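PDB 1UXO: putative hydrolase YdeN from Bacillus subtilis, which is a putative serine hydrolase of the alpha/beta-hydrolase fold, probably using a charge-relay triad, although its natural substrate is not established. Local coordinates for residues Y13-S17 against T18-F22; R81-E84 against H85-L88; Q140-F144 against S145-D149; P106-Q109 against M110-E113. The protein carries 2 engineered substitutions. One frame throughout, in Å; residues are numbered along the deposited sequence. Where two conformers were deposited one is given.

Interaction 1 of 4, residues Y13-S17 against T18-F22; sequences YRASS and TNHWF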
loop_
_atom_site.group_PDB
_atom_site.type_symbol
_atom_site.label_atom_id
_atom_site.label_comp_id
_atom_site.label_asym_id
_atom_site.label_seq_id
_atom_site.Cartn_x
_atom_site.Cartn_y
_atom_site.Cartn_z
ATOM N N TYR A 13 9.606 3.044 4.001
ATOM C CA TYR A 13 10.847 3.583 4.595
ATOM C C TYR A 13 12.115 3.093 3.870
ATOM O O TYR A 13 12.269 1.896 3.534
ATOM C CB TYR A 13 10.857 3.171 6.058
ATOM C CG TYR A 13 12.117 3.473 6.809
ATOM C CD1 TYR A 13 12.622 4.755 6.873
ATOM C CD2 TYR A 13 12.791 2.458 7.497
ATOM C CE1 TYR A 13 13.827 5.029 7.586
ATOM C CE2 TYR A 13 13.988 2.734 8.210
ATOM C CZ TYR A 13 14.467 4.025 8.252
ATOM O OH TYR A 13 15.659 4.305 8.916
ATOM N N ARG A 14 13.000 4.034 3.589
ATOM C CA ARG A 14 14.289 3.762 3.022
ATOM C C ARG A 14 14.160 3.064 1.719
ATOM O O ARG A 14 14.836 2.040 1.505
ATOM C CB ARG A 14 15.089 2.799 3.912
ATOM C CG ARG A 14 15.874 3.424 4.999
ATOM C CD ARG A 14 17.179 2.680 5.245
ATOM N NE ARG A 14 16.987 1.230 5.173
ATOM C CZ ARG A 14 17.822 0.337 5.699
ATOM N NH1 ARG A 14 18.930 0.720 6.369
ATOM N NH2 ARG A 14 17.533 -0.946 5.573
ATOM N N ALA A 15 13.230 3.508 0.893
ATOM C CA ALA A 15 13.070 2.937 -0.409
ATOM C C ALA A 15 12.740 4.051 -1.385
ATOM O O ALA A 15 12.387 5.135 -0.968
ATOM C CB ALA A 15 11.977 1.886 -0.395
ATOM N N SER A 16 12.824 3.730 -2.678
ATOM C CA SER A 16 12.353 4.572 -3.775
ATOM C C SER A 16 11.786 3.694 -4.883
ATOM O O SER A 16 11.736 2.452 -4.778
ATOM C CB SER A 16 13.513 5.425 -4.367
ATOM O OG SER A 16 14.401 4.624 -5.167
ATOM N N SER A 17 11.387 4.342 -5.970
ATOM C CA SER A 17 10.667 3.699 -7.051
ATOM C C SER A 17 11.485 2.631 -7.748
ATOM O O SER A 17 10.929 1.811 -8.478
ATOM C CB SER A 17 10.223 4.766 -8.050
ATOM O OG SER A 17 11.367 5.374 -8.638
ATOM N N THR A 18 12.804 2.589 -7.513
ATOM C CA THR A 18 13.625 1.626 -8.213
ATOM C C THR A 18 13.830 0.335 -7.430
ATOM O O THR A 18 14.420 -0.624 -7.972
ATOM C CB THR A 18 15.044 2.188 -8.553
ATOM O OG1 THR A 18 15.711 2.578 -7.342
ATOM C CG2 THR A 18 14.976 3.379 -9.486
ATOM N N ASN A 19 13.394 0.310 -6.170
ATOM C CA ASN A 19 13.652 -0.805 -5.256
ATOM C C ASN A 19 12.587 -1.921 -5.334
ATOM O O ASN A 19 11.461 -1.735 -5.845
ATOM C CB ASN A 19 13.703 -0.322 -3.803
ATOM C CG ASN A 19 14.971 0.535 -3.498
ATOM O OD1 ASN A 19 14.871 1.712 -3.048
ATOM N ND2 ASN A 19 16.155 -0.051 -3.711
ATOM N N HIS A 20 12.968 -3.074 -4.811
ATOM C CA HIS A 20 12.042 -4.179 -4.538
ATOM C C HIS A 20 11.330 -4.632 -5.827
ATOM O O HIS A 20 11.976 -4.738 -6.904
ATOM C CB HIS A 20 11.122 -3.803 -3.324
ATOM C CG HIS A 20 11.901 -3.231 -2.175
ATOM N ND1 HIS A 20 13.138 -3.709 -1.836
ATOM C CD2 HIS A 20 11.643 -2.216 -1.323
ATOM C CE1 HIS A 20 13.631 -2.989 -0.841
ATOM N NE2 HIS A 20 12.728 -2.088 -0.502
ATOM N N TRP A 21 10.036 -4.831 -5.729
ATOM C CA TRP A 21 9.201 -5.409 -6.796
ATOM C C TRP A 21 8.423 -4.351 -7.613
ATOM O O TRP A 21 7.600 -4.713 -8.466
ATOM C CB TRP A 21 8.258 -6.472 -6.207
ATOM C CG TRP A 21 7.718 -6.124 -4.889
ATOM C CD1 TRP A 21 8.297 -6.397 -3.672
ATOM C CD2 TRP A 21 6.530 -5.376 -4.606
ATOM N NE1 TRP A 21 7.544 -5.869 -2.666
ATOM C CE2 TRP A 21 6.457 -5.235 -3.206
ATOM C CE3 TRP A 21 5.522 -4.796 -5.395
ATOM C CZ2 TRP A 21 5.423 -4.547 -2.570
ATOM C CZ3 TRP A 21 4.475 -4.116 -4.750
ATOM C CH2 TRP A 21 4.453 -4.002 -3.341
ATOM N N PHE A 22 8.675 -3.059 -7.371
ATOM C CA PHE A 22 7.851 -2.010 -7.985
ATOM C C PHE A 22 8.075 -1.931 -9.512
ATOM O O PHE A 22 7.115 -1.866 -10.274
ATOM C CB PHE A 22 8.001 -0.588 -7.281
ATOM C CG PHE A 22 8.115 -0.646 -5.759
ATOM C CD1 PHE A 22 7.195 -1.411 -4.991
ATOM C CD2 PHE A 22 9.144 0.003 -5.068
ATOM C CE1 PHE A 22 7.307 -1.467 -3.599
ATOM C CE2 PHE A 22 9.222 -0.056 -3.688
ATOM C CZ PHE A 22 8.321 -0.813 -2.961
HETATM O O HOH W 1 13.847 -0.454 1.548
HETATM O O HOH W 2 16.291 3.775 -3.338
#

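Interaction 2 of 4, residues R81-E84 against H85-L88; sequences RFLE and HLQL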
loop_
_atom_site.group_PDB
_atom_site.type_symbol
_atom_site.label_atom_id
_atom_site.label_comp_id
_atom_site.label_asym_id
_atom_site.label_seq_id
_atom_site.Cartn_x
_atom_site.Cartn_y
_atom_site.Cartn_z
ATOM N N ARG A 81 -4.207 7.246 5.996
ATOM C CA ARG A 81 -4.432 8.606 6.452
ATOM C C ARG A 81 -4.915 9.503 5.331
ATOM O O ARG A 81 -5.753 10.380 5.546
ATOM C CB ARG A 81 -3.210 9.172 7.087
ATOM C CG ARG A 81 -2.858 8.544 8.378
ATOM C CD ARG A 81 -3.890 8.945 9.481
ATOM N NE ARG A 81 -3.510 8.344 10.721
ATOM C CZ ARG A 81 -4.312 8.079 11.723
ATOM N NH1 ARG A 81 -5.608 8.412 11.694
ATOM N NH2 ARG A 81 -3.765 7.473 12.767
ATOM N N PHE A 82 -4.348 9.329 4.140
ATOM C CA PHE A 82 -4.776 10.072 2.956
ATOM C C PHE A 82 -6.238 9.854 2.658
ATOM O O PHE A 82 -6.998 10.821 2.425
ATOM C CB PHE A 82 -3.874 9.659 1.792
ATOM C CG PHE A 82 -4.089 10.399 0.554
ATOM C CD1 PHE A 82 -3.841 11.754 0.472
ATOM C CD2 PHE A 82 -4.518 9.708 -0.597
ATOM C CE1 PHE A 82 -4.051 12.432 -0.761
ATOM C CE2 PHE A 82 -4.697 10.381 -1.829
ATOM C CZ PHE A 82 -4.466 11.745 -1.883
ATOM N N LEU A 83 -6.683 8.600 2.646
ATOM C CA LEU A 83 -8.091 8.305 2.328
ATOM C C LEU A 83 -9.010 8.840 3.390
ATOM O O LEU A 83 -10.130 9.238 3.065
ATOM C CB LEU A 83 -8.320 6.810 2.222
ATOM C CG LEU A 83 -7.542 6.123 1.098
ATOM C CD1 LEU A 83 -7.780 4.653 1.288
ATOM C CD2 LEU A 83 -8.052 6.581 -0.235
ATOM N N GLU A 84 -8.577 8.869 4.661
ATOM C CA GLU A 84 -9.448 9.418 5.715
ATOM C C GLU A 84 -9.858 10.831 5.431
ATOM O O GLU A 84 -10.975 11.214 5.748
ATOM C CB GLU A 84 -8.747 9.504 7.072
ATOM C CG GLU A 84 -8.694 8.277 7.843
ATOM C CD GLU A 84 -8.094 8.498 9.239
ATOM O OE1 GLU A 84 -7.128 9.269 9.389
ATOM O OE2 GLU A 84 -8.604 7.890 10.197
ATOM N N HIS A 85 -8.959 11.622 4.861
ATOM C CA HIS A 85 -9.229 13.035 4.667
ATOM C C HIS A 85 -9.638 13.407 3.228
ATOM O O HIS A 85 -9.811 14.567 2.924
ATOM C CB HIS A 85 -8.001 13.837 5.128
ATOM C CG HIS A 85 -7.871 13.904 6.622
ATOM N ND1 HIS A 85 -6.675 14.145 7.255
ATOM C CD2 HIS A 85 -8.792 13.714 7.616
ATOM C CE1 HIS A 85 -6.865 14.128 8.568
ATOM N NE2 HIS A 85 -8.138 13.868 8.819
ATOM N N LEU A 86 -9.862 12.398 2.386
ATOM C CA LEU A 86 -10.203 12.635 0.986
ATOM C C LEU A 86 -11.721 12.720 0.793
ATOM O O LEU A 86 -12.460 11.849 1.226
ATOM C CB LEU A 86 -9.666 11.454 0.192
ATOM C CG LEU A 86 -9.435 11.637 -1.285
ATOM C CD1 LEU A 86 -8.553 12.867 -1.504
ATOM C CD2 LEU A 86 -8.760 10.377 -1.843
ATOM N N GLN A 87 -12.180 13.787 0.141
ATOM C CA GLN A 87 -13.572 13.913 -0.274
ATOM C C GLN A 87 -13.717 13.217 -1.605
ATOM O O GLN A 87 -13.113 13.644 -2.611
ATOM C CB GLN A 87 -14.034 15.378 -0.421
ATOM C CG GLN A 87 -15.457 15.447 -0.985
ATOM C CD GLN A 87 -16.443 16.424 -0.311
ATOM O OE1 GLN A 87 -16.224 17.648 -0.354
ATOM N NE2 GLN A 87 -17.576 15.882 0.251
ATOM N N LEU A 88 -14.459 12.130 -1.620
ATOM C CA LEU A 88 -14.600 11.314 -2.828
ATOM C C LEU A 88 -16.048 11.259 -3.231
ATOM O O LEU A 88 -16.931 11.097 -2.382
ATOM C CB LEU A 88 -14.142 9.889 -2.545
ATOM C CG LEU A 88 -12.640 9.633 -2.414
ATOM C CD1 LEU A 88 -12.373 8.203 -1.902
ATOM C CD2 LEU A 88 -11.943 9.873 -3.737
#

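Interaction 3 of 4, residues Q140-F144 against S145-D149; sequences QIVPF and SFSKD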
loop_
_atom_site.group_PDB
_atom_site.type_symbol
_atom_site.label_atom_id
_atom_site.label_comp_id
_atom_site.label_asym_id
_atom_site.label_seq_id
_atom_site.Cartn_x
_atom_site.Cartn_y
_atom_site.Cartn_z
ATOM N N GLN A 140 9.927 -9.851 10.192
ATOM C CA GLN A 140 10.474 -9.379 11.434
ATOM C C GLN A 140 10.436 -7.842 11.568
ATOM O O GLN A 140 10.914 -7.298 12.586
ATOM C CB GLN A 140 11.930 -9.881 11.536
ATOM C CG GLN A 140 12.098 -11.444 11.477
ATOM C CD GLN A 140 11.373 -12.094 12.584
ATOM O OE1 GLN A 140 11.567 -11.711 13.761
ATOM N NE2 GLN A 140 10.437 -13.005 12.251
ATOM N N ILE A 141 9.891 -7.141 10.581
ATOM C CA ILE A 141 9.765 -5.666 10.641
ATOM C C ILE A 141 8.334 -5.274 10.950
ATOM O O ILE A 141 8.061 -4.552 11.911
ATOM C CB ILE A 141 10.262 -5.001 9.352
ATOM C CG1 ILE A 141 11.767 -5.282 9.153
ATOM C CG2 ILE A 141 9.972 -3.487 9.455
ATOM C CD1 ILE A 141 12.321 -4.904 7.777
ATOM N N VAL A 142 7.409 -5.771 10.122
ATOM C CA VAL A 142 5.969 -5.675 10.369
ATOM C C VAL A 142 5.427 -7.053 10.793
ATOM O O VAL A 142 5.216 -7.922 9.959
ATOM C CB VAL A 142 5.198 -5.196 9.133
ATOM C CG1 VAL A 142 3.731 -5.032 9.489
ATOM C CG2 VAL A 142 5.717 -3.822 8.673
ATOM N N PRO A 143 5.187 -7.269 12.058
ATOM C CA PRO A 143 4.707 -8.591 12.491
ATOM C C PRO A 143 3.433 -8.933 11.785
ATOM O O PRO A 143 2.532 -8.082 11.565
ATOM C CB PRO A 143 4.527 -8.431 13.999
ATOM C CG PRO A 143 5.419 -7.288 14.337
ATOM C CD PRO A 143 5.375 -6.330 13.187
ATOM N N PHE A 144 3.374 -10.181 11.334
ATOM C CA PHE A 144 2.195 -10.710 10.672
ATOM C C PHE A 144 0.879 -10.399 11.345
ATOM O O PHE A 144 -0.099 -10.026 10.669
ATOM C CB PHE A 144 2.320 -12.237 10.439
ATOM C CG PHE A 144 1.120 -12.824 9.727
ATOM C CD1 PHE A 144 0.960 -12.642 8.364
ATOM C CD2 PHE A 144 0.163 -13.571 10.441
ATOM C CE1 PHE A 144 -0.158 -13.195 7.718
ATOM C CE2 PHE A 144 -0.929 -14.144 9.786
ATOM C CZ PHE A 144 -1.110 -13.916 8.449
ATOM N N SER A 145 0.855 -10.493 12.673
ATOM C CA SER A 145 -0.354 -10.197 13.452
ATOM C C SER A 145 -0.857 -8.771 13.255
ATOM O O SER A 145 -2.056 -8.510 13.299
ATOM C CB SER A 145 -0.095 -10.446 14.949
ATOM O OG SER A 145 0.904 -9.578 15.421
ATOM N N PHE A 146 0.066 -7.843 13.062
ATOM C CA PHE A 146 -0.316 -6.439 12.821
ATOM C C PHE A 146 -1.053 -6.278 11.479
ATOM O O PHE A 146 -1.969 -5.419 11.323
ATOM C CB PHE A 146 0.923 -5.558 12.769
ATOM C CG PHE A 146 1.622 -5.304 14.087
ATOM C CD1 PHE A 146 1.673 -6.236 15.143
ATOM C CD2 PHE A 146 2.305 -4.128 14.212
ATOM C CE1 PHE A 146 2.373 -5.965 16.318
ATOM C CE2 PHE A 146 3.036 -3.827 15.396
ATOM C CZ PHE A 146 3.061 -4.737 16.446
ATOM N N SER A 147 -0.653 -7.074 10.484
ATOM C CA SER A 147 -1.260 -7.016 9.155
ATOM C C SER A 147 -2.620 -7.718 9.175
ATOM O O SER A 147 -3.575 -7.253 8.586
ATOM C CB SER A 147 -0.343 -7.646 8.100
ATOM O OG SER A 147 0.837 -6.879 7.942
ATOM N N LYS A 148 -2.718 -8.818 9.908
ATOM C CA LYS A 148 -3.973 -9.520 10.053
ATOM C C LYS A 148 -4.996 -8.646 10.828
ATOM O O LYS A 148 -6.162 -8.574 10.443
ATOM C CB LYS A 148 -3.737 -10.875 10.784
ATOM C CG LYS A 148 -5.037 -11.685 10.930
ATOM C CD LYS A 148 -4.804 -13.151 11.264
ATOM C CE LYS A 148 -5.947 -14.036 10.776
ATOM N NZ LYS A 148 -5.729 -15.528 10.773
ATOM N N ASP A 149 -4.518 -7.948 11.871
ATOM C CA ASP A 149 -5.306 -7.013 12.691
ATOM C C ASP A 149 -5.860 -5.945 11.782
ATOM O O ASP A 149 -7.058 -5.678 11.795
ATOM C CB ASP A 149 -4.384 -6.357 13.715
ATOM C CG ASP A 149 -5.086 -5.423 14.753
ATOM O OD1 ASP A 149 -6.347 -5.374 14.849
ATOM O OD2 ASP A 149 -4.411 -4.616 15.475
HETATM O O HOH W 3 3.199 -8.335 8.109
#

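Interaction 4 of 4, residues P106-Q109 against M110-E113; sequences PTLQ and MLDE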
loop_
_atom_site.group_PDB
_atom_site.type_symbol
_atom_site.label_atom_id
_atom_site.label_comp_id
_atom_site.label_asym_id
_atom_site.label_seq_id
_atom_site.Cartn_x
_atom_site.Cartn_y
_atom_site.Cartn_z
ATOM N N PRO A 106 7.469 -1.783 16.874
ATOM C CA PRO A 106 8.488 -1.737 17.923
ATOM C C PRO A 106 9.931 -1.580 17.449
ATOM O O PRO A 106 10.721 -0.953 18.160
ATOM C CB PRO A 106 8.267 -3.044 18.677
ATOM C CG PRO A 106 6.856 -3.334 18.426
ATOM C CD PRO A 106 6.618 -2.978 16.992
ATOM N N THR A 107 10.285 -2.110 16.277
ATOM C CA THR A 107 11.679 -2.014 15.856
ATOM C C THR A 107 11.953 -0.731 15.065
ATOM O O THR A 107 13.107 -0.470 14.738
ATOM C CB THR A 107 12.155 -3.218 15.101
ATOM O OG1 THR A 107 11.420 -3.302 13.882
ATOM C CG2 THR A 107 11.886 -4.529 15.880
ATOM N N LEU A 108 10.914 0.042 14.747
ATOM C CA LEU A 108 11.017 1.314 13.999
ATOM C C LEU A 108 10.099 2.387 14.622
ATOM O O LEU A 108 9.194 2.938 13.993
ATOM C CB LEU A 108 10.634 1.056 12.536
ATOM C CG LEU A 108 11.708 0.349 11.692
ATOM C CD1 LEU A 108 11.170 0.016 10.268
ATOM C CD2 LEU A 108 12.951 1.216 11.542
ATOM N N GLN A 109 10.339 2.692 15.886
ATOM C CA GLN A 109 9.533 3.668 16.615
ATOM C C GLN A 109 9.698 5.111 16.058
ATOM O O GLN A 109 8.786 5.958 16.167
ATOM C CB GLN A 109 9.794 3.522 18.152
ATOM C CG GLN A 109 9.155 2.237 18.720
ATOM C CD GLN A 109 9.281 2.042 20.245
ATOM O OE1 GLN A 109 9.935 2.798 20.883
ATOM N NE2 GLN A 109 8.658 1.008 20.792
HETATM N N MSE A 110 10.814 5.366 15.366
HETATM C CA MSE A 110 11.041 6.626 14.673
HETATM C C MSE A 110 9.957 6.971 13.649
HETATM O O MSE A 110 9.850 8.117 13.187
HETATM C CB MSE A 110 12.381 6.553 13.908
HETATM C CG MSE A 110 12.562 5.267 12.972
HETATM SE SE MSE A 110 14.113 5.633 11.840
HETATM C CE MSE A 110 13.537 7.273 10.674
ATOM N N LEU A 111 9.161 5.976 13.273
ATOM C CA LEU A 111 8.090 6.120 12.293
ATOM C C LEU A 111 6.712 6.220 12.948
ATOM O O LEU A 111 5.685 6.186 12.254
ATOM C CB LEU A 111 8.147 4.928 11.312
ATOM C CG LEU A 111 9.455 4.572 10.593
ATOM C CD1 LEU A 111 9.225 3.381 9.615
ATOM C CD2 LEU A 111 9.989 5.780 9.835
ATOM N N ASP A 112 6.669 6.346 14.286
ATOM C CA ASP A 112 5.416 6.352 15.008
ATOM C C ASP A 112 4.417 7.385 14.586
ATOM O O ASP A 112 3.218 7.156 14.740
ATOM C CB ASP A 112 5.629 6.480 16.534
ATOM C CG ASP A 112 6.000 5.178 17.199
ATOM O OD1 ASP A 112 5.997 4.089 16.581
ATOM O OD2 ASP A 112 6.315 5.145 18.440
ATOM N N GLU A 113 4.864 8.499 14.005
ATOM C CA GLU A 113 3.928 9.533 13.675
ATOM C C GLU A 113 2.971 9.097 12.570
ATOM O O GLU A 113 1.885 9.627 12.474
ATOM C CB GLU A 113 4.622 10.849 13.320
ATOM C CG GLU A 113 5.229 10.920 11.975
ATOM C CD GLU A 113 5.844 12.284 11.747
ATOM O OE1 GLU A 113 6.340 12.929 12.731
ATOM O OE2 GLU A 113 5.852 12.712 10.619
HETATM O O HOH W 4 6.404 2.926 14.221
#

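Interaction 1 of 4, residues Y13-S17 against T18-F22
S16 and N19 face each other across the type I beta turn S16 to N19, in the alpha/beta-hydrolase loop that leads from strand 6-10 to helix 22-31. The closing backbone bond, N19 N to S16 O, measures 3.0 Å and is nearly straight at 168°. The N19 side chain makes a second link in the reverse direction. Its CG sits beside the backbone N (chi1 -70°), and OD1 takes the S16 N-H at 2.9 Å on a lone pair, in the carbonyl plane. The other end of the amide, ND2, is bonded to OE1 of E169, which also receives the N-H of H20, so the rotation of the amide is fixed from both ends. OD1 lies 3.4 Å from A15 CA, and A15 CB approaches H20 NE2 obliquely at 4.0 Å. Toward the exposed T18 the grip is looser. T18 OG1 stands 3.3 Å from S16 OG, at most a weak bond, and one water bridges S16 OG and N19 OD1. Another water joins R14 O to H20 NE2; the H20 side chain lies about 7 Å from that of H166, a predicted charge-relay residue. On the buried side F22, the first residue of helix 22-31, presents its ring edge to S16 O, with CD2 3.6 Å from that oxygen.

Interaction 2 of 4, residues R81-E84 against H85-L88
H85 takes up the carbonyl of F82 at the C-terminal end of helix 75-84. Its N meets F82 O at 3.2 Å, a bent bond of 136°, and H85 is where the chain leaves helical geometry. Its imidazole lies obliquely beside the preceding peptide, CD2 lying 3.8 Å from E84 C. On the helix beside it, R81 NH1 and E84 OE1 form a salt bridge of 2.9 Å in the guanidinium plane; both residues are tied onward as well, R81 to G117 and E84 to D120. L86 comes next and repeats the three-residue step, its N reaching L83 O at 3.2 Å. With CG anti to the backbone N (chi1 -159°), the leucine turns its CD2 toward the helix, 4.1 Å from F82 CE2 and 4.2 Å from L83 CD2. Q60 and L63 pack against the same F82 and L86 side chains. K123 NZ bonds to both L83 O and L86 O. The helix therefore ends in two bonds of the 3-10 type, each spanning three residues, over an apolar patch, and the lysine, probably charged, brings a donor to one carbonyl of the last turn and one of the loop that follows.

Interaction 3 of 4, residues Q140-F144 against S145-D149
P143 and F146 pack together at the N terminus of helix 144-153, where P143 holds the N-cap position of this alpha/beta-hydrolase helix. The ring contact is a CH-pi interaction: P143 CD sits over one face of F146, 3.9 Å from the ring centroid and only 10° off the normal. P143 CB extends the overlap toward one side of the ring, 3.8 Å from F146 CD1. F146 turns its CG beside the backbone N (chi1 -72°), which brings the ring back over the proline; K103 adds a cation-pi contact to it. Backbone bonds start the helix: F146 N reaches P143 O at 2.9 Å, and F144 O accepts K148 N at 3.0 Å in a bond of 161°, with S147 N a weaker second donor. A further apolar contact brings V142 CG1 to F146 CB, at 4.3 Å. The V142 side chain lies about 4 Å from those of S73 and H166, both predicted charge-relay residues, and the backbone N-H of V142 is bonded to OD1 of D139, the third. The polar link is made by S147, whose OG is also bonded to G100 O: a water donates to V142 O and S147 OG, 2.8 Å from each.

Interaction 4 of 4, residues P106-Q109 against M110-E113
L108, Q109 and M110 have the most surface buried where the loop after strand 92-98 winds into a short 3-10 turn. L108 and L111 run alongside each other in the same direction, and their CD1 atoms meet at 3.9 Å. The backbone backs up this pair: L111 N donates to L108 O at 3.1 Å. Q109 likewise runs alongside D112, its amide plane turned 43° from the carboxylate, and Q109 CB is 3.8 Å from D112 OD2. D112 N closes the next step onto Q109 O at 2.9 Å, with an angle of 154°. D112 OD1 has two further partners. S104 OG bonds to D112 OD1, and a water donates both to that oxygen, at 2.7 Å, and to L108 O, at 2.8 Å, so the water spans the turn. M110, present as selenomethionine, has its CG tucked over the backbone (chi1 51°), bringing that atom back to L108 CD2 at 4.3 Å; beyond CG the chain bends about the CG-SE bond, and its end leads away from L108 and Q109. The L108 side chain is about 6 Å from that of S73, the predicted nucleophile. Successive bonds three residues apart are the signature of a 3-10 turn, here in a loop beside the predicted active site of an alpha/beta hydrolase.

How the interactions relate
Interaction 1 comes first along the chain, closing the turn between strand 6-10 and helix 22-31. Interaction 2 ends helix 75-84 ahead of strand 92-98, interaction 4 coils the loop after that strand, and interaction 3 opens helix 144-153 after strand 128-136. The four follow in series; none nests or crosses. Interaction 4 joins two others: the Y13 ring packs on L108, with CE2 3.8 Å from L108 CD2, while I141 CG2 is 3.8 Å from L108 CD1. Interactions 1, 3 and 4 thus gather loops near the predicted charge-relay residues, whereas interaction 2 lies away from them, its centre about 24 Å from that of interaction 1.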